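Local coordinates for Glyoxalase/bleomycin resisance protein/dioxygenase (Streptomyces sp. CB03234, PDB 5UJP) that binds calcium and riboflavin, and belongs to the glyoxalase/bleomycin resistance/dioxygenase superfamily, possibly acting as a dioxygenase, at residues 86-91 / 98-103; 6-11 / 106-111; 10-15 / 52-57. One frame throughout, in Å; residues are numbered along the deposited sequence.

In the fold
The chain holds two four-stranded mixed sheets, each with strand order 1-4-3-2, the paired-module plan of the vicinal oxygen chelate superfamily. Contact 1 is the outer hairpin of the second sheet; contact 3 sets helix 12-23 against strand 48-53 of the first. Their centres lie about 22 Å apart on opposite sides of the chain's centre. Contact 2 joins the end of strand 3-8 and the loop after it to the turn before strand 109-113, its centre about 15 Å from that of contact 1 and about 8 Å from that of contact 3. Contact 1 is nested inside the loop closed by contact 2. Contacts 2 and 3 share Ser10 and Asp11, so the chain leaving strand 3-8 is tied to both sheets.

Contact 1: 86-91 / 98-103; sequences VAVDGP and RQAMFS
Val86 begins the contact by laying CG1 obliquely against Phe102, 3.9 Å from Phe102 CB; CG1 is anti to the backbone N (chi1 177°), which carries it beside the carbonyl carbon and toward the aromatic residue. Ala87 contributes mainly backbone: its O lies 3.3 Å from Phe102 CA in a CA-H...O contact. At Val88, a non-hydrogen-bonded partner of Phe102, the two methyls divide their work, CG2 facing Phe102 CB at 4.1 Å and CG1 reaching toward Ala100 CB. Asp89 and the selenomethionine Met101 then form the antiparallel hydrogen-bonded pair. Asp89 N to Met101 O measures 2.8 Å and is nearly straight (174° at the hydrogen), while Met101 N returns a 2.9 Å bond to Asp89 O, in the plane of that carbonyl. Gly90 follows with positive phi, its backbone passing close to Ala100. Pro91, after a cis peptide bond, places CB over one face of the Arg98 guanidinium, 3.6 Å above its plane and offset toward the rim. The extended Arg98 chain puts its head there, and its charge is met by a salt bridge to Asp75 and a hydrogen bond to Asn93. The segment axes run antiparallel at 175°, as befits the hairpin 88-94/97-103. Gln99, whose CB points away from the partner strand, is a riboflavin-binding residue of this protein, though no riboflavin is bound to this chain. Helix 74-83 packs through Cys78 on Val88, Pro91 and Ala100; Phe18 of helix 12-23 meets Val86 and Phe102, and strand 109-113 flanks 97-103 on its other edge.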
loop_
_atom_site.group_PDB
_atom_site.type_symbol
_atom_site.label_atom_id
_atom_site.label_comp_id
_atom_site.label_asym_id
_atom_site.label_seq_id
_atom_site.Cartn_x
_atom_site.Cartn_y
_atom_site.Cartn_z
ATOM N N VAL A 86 -5.937 20.845 6.841
ATOM C CA VAL A 86 -5.486 19.883 5.856
ATOM C C VAL A 86 -6.267 20.074 4.568
ATOM O O VAL A 86 -7.482 20.249 4.594
ATOM C CB VAL A 86 -5.655 18.457 6.403
ATOM C CG1 VAL A 86 -5.257 17.414 5.330
ATOM C CG2 VAL A 86 -4.838 18.290 7.669
ATOM N N ALA A 87 -5.572 19.984 3.432
ATOM C CA ALA A 87 -6.229 20.078 2.133
ATOM C C ALA A 87 -6.995 18.790 1.844
ATOM O O ALA A 87 -6.410 17.705 1.871
ATOM C CB ALA A 87 -5.191 20.304 1.036
ATOM N N VAL A 88 -8.287 18.923 1.516
ATOM C CA VAL A 88 -9.156 17.775 1.242
ATOM C C VAL A 88 -9.882 17.940 -0.089
ATOM O O VAL A 88 -10.469 18.993 -0.366
ATOM C CB VAL A 88 -10.179 17.515 2.357
ATOM C CG1 VAL A 88 -11.134 16.432 1.939
ATOM C CG2 VAL A 88 -9.501 17.183 3.674
ATOM N N ASP A 89 -9.889 16.875 -0.890
ATOM C CA ASP A 89 -10.654 16.793 -2.131
ATOM C C ASP A 89 -11.785 15.806 -1.893
ATOM O O ASP A 89 -11.550 14.616 -1.638
ATOM C CB ASP A 89 -9.752 16.319 -3.269
ATOM C CG ASP A 89 -10.445 16.321 -4.633
ATOM O OD1 ASP A 89 -11.600 16.749 -4.738
ATOM O OD2 ASP A 89 -9.792 15.909 -5.626
ATOM N N GLY A 90 -13.008 16.299 -1.944
ATOM C CA GLY A 90 -14.145 15.445 -1.700
ATOM C C GLY A 90 -14.857 15.896 -0.453
ATOM O O GLY A 90 -14.594 16.993 0.057
ATOM N N PRO A 91 -15.752 15.046 0.093
ATOM C CA PRO A 91 -16.095 13.720 -0.425
ATOM C C PRO A 91 -16.857 13.753 -1.732
ATOM O O PRO A 91 -17.519 14.760 -2.048
ATOM C CB PRO A 91 -17.000 13.130 0.663
ATOM C CG PRO A 91 -16.689 13.880 1.884
ATOM C CD PRO A 91 -16.366 15.284 1.408
ATOM N N ARG A 98 -18.089 6.167 -1.025
ATOM C CA ARG A 98 -17.999 7.609 -0.956
ATOM C C ARG A 98 -16.592 7.943 -0.491
ATOM O O ARG A 98 -16.162 7.459 0.555
ATOM C CB ARG A 98 -19.036 8.101 0.038
ATOM C CG ARG A 98 -19.124 9.620 0.177
ATOM C CD ARG A 98 -20.434 10.025 0.916
ATOM N NE ARG A 98 -20.448 11.457 1.244
ATOM C CZ ARG A 98 -20.784 12.407 0.391
ATOM N NH1 ARG A 98 -21.152 12.077 -0.850
ATOM N NH2 ARG A 98 -20.751 13.686 0.771
ATOM N N GLN A 99 -15.869 8.729 -1.278
ATOM C CA GLN A 99 -14.426 8.800 -1.063
ATOM C C GLN A 99 -13.914 10.227 -1.011
ATOM O O GLN A 99 -14.533 11.155 -1.503
ATOM C CB GLN A 99 -13.622 7.993 -2.091
ATOM C CG GLN A 99 -13.602 8.550 -3.439
ATOM C CD GLN A 99 -12.736 7.679 -4.389
ATOM O OE1 GLN A 99 -11.796 8.155 -5.017
ATOM N NE2 GLN A 99 -13.032 6.402 -4.437
ATOM N N ALA A 100 -12.736 10.375 -0.416
ATOM C CA ALA A 100 -12.089 11.669 -0.386
ATOM C C ALA A 100 -10.592 11.459 -0.352
ATOM O O ALA A 100 -10.105 10.381 -0.000
ATOM C CB ALA A 100 -12.475 12.445 0.869
HETATM N N MSE A 101 -9.839 12.503 -0.741
HETATM C CA MSE A 101 -8.380 12.430 -0.756
HETATM C C MSE A 101 -7.832 13.591 0.037
HETATM O O MSE A 101 -8.414 14.681 0.028
HETATM C CB MSE A 101 -7.881 12.538 -2.202
HETATM C CG MSE A 101 -8.803 11.890 -3.217
HETATM SE SE MSE A 101 -8.974 9.951 -2.973
HETATM C CE MSE A 101 -7.144 9.450 -3.404
ATOM N N PHE A 102 -6.726 13.382 0.720
ATOM C CA PHE A 102 -6.009 14.464 1.336
ATOM C C PHE A 102 -4.509 14.245 1.176
ATOM O O PHE A 102 -4.043 13.138 0.883
ATOM C CB PHE A 102 -6.376 14.627 2.812
ATOM C CG PHE A 102 -6.009 13.443 3.707
ATOM C CD1 PHE A 102 -6.874 12.371 3.880
ATOM C CD2 PHE A 102 -4.815 13.466 4.457
ATOM C CE1 PHE A 102 -6.563 11.324 4.736
ATOM C CE2 PHE A 102 -4.498 12.419 5.306
ATOM C CZ PHE A 102 -5.365 11.319 5.432
ATOM N N SER A 103 -3.752 15.313 1.336
ATOM C CA SER A 103 -2.321 15.288 1.110
ATOM C C SER A 103 -1.590 15.492 2.428
ATOM O O SER A 103 -2.042 16.265 3.288
ATOM C CB SER A 103 -1.918 16.428 0.161
ATOM O OG SER A 103 -2.300 16.164 -1.180
HETATM O O HOH W 1 -2.365 18.685 3.703
#

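Contact 2: 6-11 / 106-111; sequences SVPVSD and DGNVIG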
loop_
_atom_site.group_PDB
_atom_site.type_symbol
_atom_site.label_atom_id
_atom_site.label_comp_id
_atom_site.label_asym_id
_atom_site.label_seq_id
_atom_site.Cartn_x
_atom_site.Cartn_y
_atom_site.Cartn_z
ATOM N N SER A 6 4.565 1.347 2.899
ATOM C CA SER A 6 5.607 2.305 3.250
ATOM C C SER A 6 5.369 3.623 2.532
ATOM O O SER A 6 5.353 3.670 1.301
ATOM C CB SER A 6 7.004 1.757 2.916
ATOM O OG SER A 6 7.282 0.609 3.668
ATOM N N VAL A 7 5.189 4.687 3.302
ATOM C CA VAL A 7 4.893 6.013 2.773
ATOM C C VAL A 7 6.207 6.788 2.744
ATOM O O VAL A 7 6.845 6.929 3.797
ATOM C CB VAL A 7 3.861 6.719 3.657
ATOM C CG1 VAL A 7 3.592 8.125 3.104
ATOM C CG2 VAL A 7 2.567 5.881 3.709
ATOM N N PRO A 8 6.628 7.313 1.593
ATOM C CA PRO A 8 7.932 8.004 1.527
ATOM C C PRO A 8 7.806 9.443 2.017
ATOM O O PRO A 8 7.096 10.272 1.416
ATOM C CB PRO A 8 8.277 7.948 0.033
ATOM C CG PRO A 8 6.948 7.967 -0.621
ATOM C CD PRO A 8 6.018 7.186 0.260
ATOM N N VAL A 9 8.556 9.764 3.090
ATOM C CA VAL A 9 8.516 11.103 3.672
ATOM C C VAL A 9 9.924 11.695 3.700
ATOM O O VAL A 9 10.927 10.989 3.604
ATOM C CB VAL A 9 7.890 11.099 5.086
ATOM C CG1 VAL A 9 6.445 10.493 5.057
ATOM C CG2 VAL A 9 8.819 10.387 6.060
ATOM N N SER A 10 9.980 13.030 3.798
ATOM C CA SER A 10 11.273 13.712 3.832
ATOM C C SER A 10 11.772 13.960 5.243
ATOM O O SER A 10 12.987 14.054 5.460
ATOM C CB SER A 10 11.207 15.060 3.105
ATOM O OG SER A 10 10.339 15.972 3.754
ATOM N N ASP A 11 10.864 14.135 6.191
ATOM C CA ASP A 11 11.197 14.442 7.573
ATOM C C ASP A 11 10.272 13.595 8.439
ATOM O O ASP A 11 9.056 13.833 8.487
ATOM C CB ASP A 11 11.005 15.942 7.827
ATOM C CG ASP A 11 11.443 16.361 9.215
ATOM O OD1 ASP A 11 11.085 15.679 10.196
ATOM O OD2 ASP A 11 12.146 17.399 9.336
ATOM N N ASP A 106 4.439 16.302 2.538
ATOM C CA ASP A 106 5.323 16.124 1.394
ATOM C C ASP A 106 4.563 16.025 0.089
ATOM O O ASP A 106 5.190 16.061 -0.978
ATOM C CB ASP A 106 6.157 14.855 1.522
ATOM C CG ASP A 106 7.227 14.965 2.560
ATOM O OD1 ASP A 106 8.063 15.883 2.430
ATOM O OD2 ASP A 106 7.201 14.161 3.520
ATOM N N GLY A 107 3.235 15.833 0.153
ATOM C CA GLY A 107 2.453 15.647 -1.048
ATOM C C GLY A 107 1.960 14.239 -1.292
ATOM O O GLY A 107 1.272 14.016 -2.292
ATOM N N ASN A 108 2.262 13.291 -0.403
ATOM C CA ASN A 108 1.658 11.961 -0.538
ATOM C C ASN A 108 0.153 12.090 -0.427
ATOM O O ASN A 108 -0.349 12.812 0.433
ATOM C CB ASN A 108 2.151 11.046 0.589
ATOM C CG ASN A 108 3.618 10.766 0.515
ATOM O OD1 ASN A 108 4.090 10.232 -0.508
ATOM N ND2 ASN A 108 4.352 11.067 1.590
ATOM N N VAL A 109 -0.576 11.396 -1.289
ATOM C CA VAL A 109 -2.035 11.473 -1.289
ATOM C C VAL A 109 -2.577 10.228 -0.600
ATOM O O VAL A 109 -2.281 9.084 -1.013
ATOM C CB VAL A 109 -2.598 11.558 -2.719
ATOM C CG1 VAL A 109 -4.135 11.644 -2.692
ATOM C CG2 VAL A 109 -2.041 12.778 -3.443
ATOM N N ILE A 110 -3.379 10.448 0.428
ATOM C CA ILE A 110 -4.035 9.380 1.190
ATOM C C ILE A 110 -5.511 9.438 0.821
ATOM O O ILE A 110 -6.122 10.505 0.909
ATOM C CB ILE A 110 -3.857 9.570 2.710
ATOM C CG1 ILE A 110 -2.361 9.783 3.049
ATOM C CG2 ILE A 110 -4.568 8.441 3.462
ATOM C CD1 ILE A 110 -1.479 8.578 2.742
ATOM N N GLY A 111 -6.073 8.323 0.366
ATOM C CA GLY A 111 -7.493 8.237 0.062
ATOM C C GLY A 111 -8.259 7.546 1.175
ATOM O O GLY A 111 -7.753 6.632 1.822
HETATM O O HOH W 2 8.000 15.242 6.151
#
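Backbones of 6-11 and 106-111 approach without pairing as strands, the nearest CA atoms being 6.4 Å apart for Val9 and Asp106 and 7.5 Å apart for Val7 and Asn108, so polar side chains of the second segment bridge the gap. Asn108 sends ND2 to Pro8 O at 2.9 Å in a nearly straight bond (171° at the hydrogen). The oxygen lies almost in the plane of the Asn108 amide, yet the nitrogen sits well above the plane of the Pro8 carbonyl, 45° out of it. Torsion chi1 of -65° sets Asn108 CG anti to its carbonyl carbon, turning the amide toward Val7 and Pro8. Val7 CG1 crosses it obliquely, 3.4 Å from Asn108 ND2, and Pro8 CG touches the other end at 3.6 Å from Asn108 OD1. The amide has further partners: ND2 also donates to Asp104 OD2 and OD1 accepts from Leu64 N, so both ends are held and its rotation is fixed. Asp106 grips Ser10 with both carboxylate oxygens. Ser10 OG donates to the syn lone pair of Asp106 OD1 at 2.6 Å, whereas Ser10 N reaches Asp106 OD2 at 3.0 Å from above the carboxylate plane. Asp106 OD2 also lies 3.5 Å from Val9 CB and receives a bond from a water that donates to Asp11 O as well. This brace ties the exit of one sheet's edge strand to the turn leading into the other's inner strand. Strand 48-53 flanks strand 3-8, with Val7 resting on Leu50 and Leu52, while strand 97-103 adjoins 109-113; Tyr19 of helix 12-23 touches both Val7 and Ile110.

Contact 3: 10-15 / 52-57; sequences SDQEKA and LVDWFP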
loop_
_atom_site.group_PDB
_atom_site.type_symbol
_atom_site.label_atom_id
_atom_site.label_comp_id
_atom_site.label_asym_id
_atom_site.label_seq_id
_atom_site.Cartn_x
_atom_site.Cartn_y
_atom_site.Cartn_z
ATOM N N SER A 10 9.980 13.030 3.798
ATOM C CA SER A 10 11.273 13.712 3.832
ATOM C C SER A 10 11.772 13.960 5.243
ATOM O O SER A 10 12.987 14.054 5.460
ATOM C CB SER A 10 11.207 15.060 3.105
ATOM O OG SER A 10 10.339 15.972 3.754
ATOM N N ASP A 11 10.864 14.135 6.191
ATOM C CA ASP A 11 11.197 14.442 7.573
ATOM C C ASP A 11 10.272 13.595 8.439
ATOM O O ASP A 11 9.056 13.833 8.487
ATOM C CB ASP A 11 11.005 15.942 7.827
ATOM C CG ASP A 11 11.443 16.361 9.215
ATOM O OD1 ASP A 11 11.085 15.679 10.196
ATOM O OD2 ASP A 11 12.146 17.399 9.336
ATOM N N GLN A 12 10.846 12.590 9.108
ATOM C CA GLN A 12 10.013 11.645 9.845
ATOM C C GLN A 12 9.338 12.284 11.048
ATOM O O GLN A 12 8.248 11.860 11.428
ATOM C CB GLN A 12 10.838 10.448 10.292
ATOM C CG GLN A 12 11.233 9.552 9.116
ATOM C CD GLN A 12 12.044 8.348 9.564
ATOM O OE1 GLN A 12 13.128 8.498 10.099
ATOM N NE2 GLN A 12 11.505 7.138 9.333
ATOM N N GLU A 13 9.987 13.235 11.707
ATOM C CA GLU A 13 9.358 13.859 12.865
ATOM C C GLU A 13 8.137 14.674 12.455
ATOM O O GLU A 13 7.083 14.602 13.106
ATOM C CB GLU A 13 10.363 14.739 13.605
ATOM C CG GLU A 13 9.819 15.161 14.960
ATOM C CD GLU A 13 9.629 13.984 15.907
ATOM O OE1 GLU A 13 10.339 12.976 15.741
ATOM O OE2 GLU A 13 8.791 14.066 16.833
ATOM N N LYS A 14 8.253 15.442 11.373
ATOM C CA LYS A 14 7.090 16.176 10.865
ATOM C C LYS A 14 6.011 15.216 10.385
ATOM O O LYS A 14 4.823 15.509 10.525
ATOM C CB LYS A 14 7.499 17.119 9.717
ATOM C CG LYS A 14 8.472 18.248 10.169
ATOM C CD LYS A 14 8.862 19.191 9.053
ATOM C CE LYS A 14 9.786 20.323 9.527
ATOM N NZ LYS A 14 10.267 21.133 8.388
ATOM N N ALA A 15 6.390 14.076 9.821
ATOM C CA ALA A 15 5.398 13.096 9.401
ATOM C C ALA A 15 4.689 12.495 10.607
ATOM O O ALA A 15 3.476 12.262 10.570
ATOM C CB ALA A 15 6.064 12.012 8.552
ATOM N N LEU A 52 6.286 5.161 7.961
ATOM C CA LEU A 52 6.657 6.460 7.428
ATOM C C LEU A 52 8.167 6.437 7.258
ATOM O O LEU A 52 8.912 6.592 8.234
ATOM C CB LEU A 52 6.210 7.561 8.397
ATOM C CG LEU A 52 4.734 7.477 8.810
ATOM C CD1 LEU A 52 4.372 8.614 9.795
ATOM C CD2 LEU A 52 3.786 7.537 7.589
ATOM N N VAL A 53 8.621 6.231 6.019
ATOM C CA VAL A 53 9.996 5.838 5.739
ATOM C C VAL A 53 10.726 6.917 4.941
ATOM O O VAL A 53 10.141 7.743 4.242
ATOM C CB VAL A 53 10.116 4.481 5.007
ATOM C CG1 VAL A 53 9.292 3.394 5.705
ATOM C CG2 VAL A 53 9.678 4.610 3.540
ATOM N N ASP A 54 12.057 6.860 5.007
ATOM C CA ASP A 54 12.852 7.783 4.213
ATOM C C ASP A 54 14.000 7.107 3.484
ATOM O O ASP A 54 14.923 7.807 3.037
ATOM C CB ASP A 54 13.314 9.010 5.031
ATOM C CG ASP A 54 14.214 8.626 6.209
ATOM O OD1 ASP A 54 14.433 7.424 6.448
ATOM O OD2 ASP A 54 14.684 9.542 6.936
ATOM N N TRP A 55 13.965 5.778 3.352
ATOM C CA TRP A 55 15.109 5.014 2.862
ATOM C C TRP A 55 14.882 4.267 1.544
ATOM O O TRP A 55 15.720 3.440 1.173
ATOM C CB TRP A 55 15.585 4.030 3.936
ATOM C CG TRP A 55 14.520 3.101 4.434
ATOM C CD1 TRP A 55 14.051 1.964 3.825
ATOM C CD2 TRP A 55 13.851 3.192 5.695
ATOM N NE1 TRP A 55 13.071 1.370 4.626
ATOM C CE2 TRP A 55 12.944 2.108 5.778
ATOM C CE3 TRP A 55 13.919 4.104 6.760
ATOM C CZ2 TRP A 55 12.134 1.900 6.893
ATOM C CZ3 TRP A 55 13.103 3.903 7.846
ATOM C CH2 TRP A 55 12.208 2.819 7.901
ATOM N N PHE A 56 13.817 4.563 0.808
ATOM C CA PHE A 56 13.543 3.957 -0.493
ATOM C C PHE A 56 13.614 5.047 -1.554
ATOM O O PHE A 56 12.588 5.672 -1.885
ATOM C CB PHE A 56 12.157 3.305 -0.487
ATOM C CG PHE A 56 12.076 2.031 0.324
ATOM C CD1 PHE A 56 13.033 1.033 0.170
ATOM C CD2 PHE A 56 11.038 1.816 1.234
ATOM C CE1 PHE A 56 12.963 -0.145 0.925
ATOM C CE2 PHE A 56 10.964 0.625 1.971
ATOM C CZ PHE A 56 11.926 -0.347 1.824
ATOM N N PRO A 57 14.797 5.329 -2.115
ATOM C CA PRO A 57 14.944 6.481 -3.020
ATOM C C PRO A 57 14.232 6.339 -4.352
ATOM O O PRO A 57 14.037 7.356 -5.036
ATOM C CB PRO A 57 16.464 6.644 -3.179
ATOM C CG PRO A 57 17.058 5.758 -2.162
ATOM C CD PRO A 57 16.093 4.710 -1.789
HETATM O O HOH W 3 15.088 6.790 9.249
#
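Gln12 lays its terminal amide over the Asp54 carboxylate, the two planes 27° apart and stacked, with Gln12 OE1 3.7 Å from Asp54 OD2. A water ties the same groups together, donating to Gln12 OE1 at 2.7 Å and to Asp54 OD1 at 2.9 Å. The opposite end of the amide serves the strand: Gln12 NE2 gives a bond of 2.9 Å to Leu52 O, close to straight (168° at the hydrogen) and within the planes of both the carbonyl and the amide. With CG anti to the carbonyl carbon and the chain extended beyond it, the glutamine spans the gap from the first turn of the helix to the strand end. NE2 also donates to Arg37 O, so one amide nitrogen serves two adjacent strands, 48-53 and 37-42. Here helix 12-23 packs on the first mixed sheet of this vicinal oxygen chelate fold, against strand 48-53, which runs parallel to 3-8. Asp11 caps that helix, its OD1 accepting from Lys14 N at 3.1 Å, met from above the carboxylate plane; Ala15 N closes the first turn on Asp11 O. Behind the polar bridge, Ala15 CB packs at 4.0 Å on Leu52 CD1, whose CB direction is toward the helix. Trp55 stands nearly perpendicular to the Gln12 amide, their planes 87° apart, and Trp55 CZ3 is 3.9 Å from Gln12 NE2. Val53 CB lies over the centre of one face of the indole, while the ring of His35 meets it with the planes at a shallow angle.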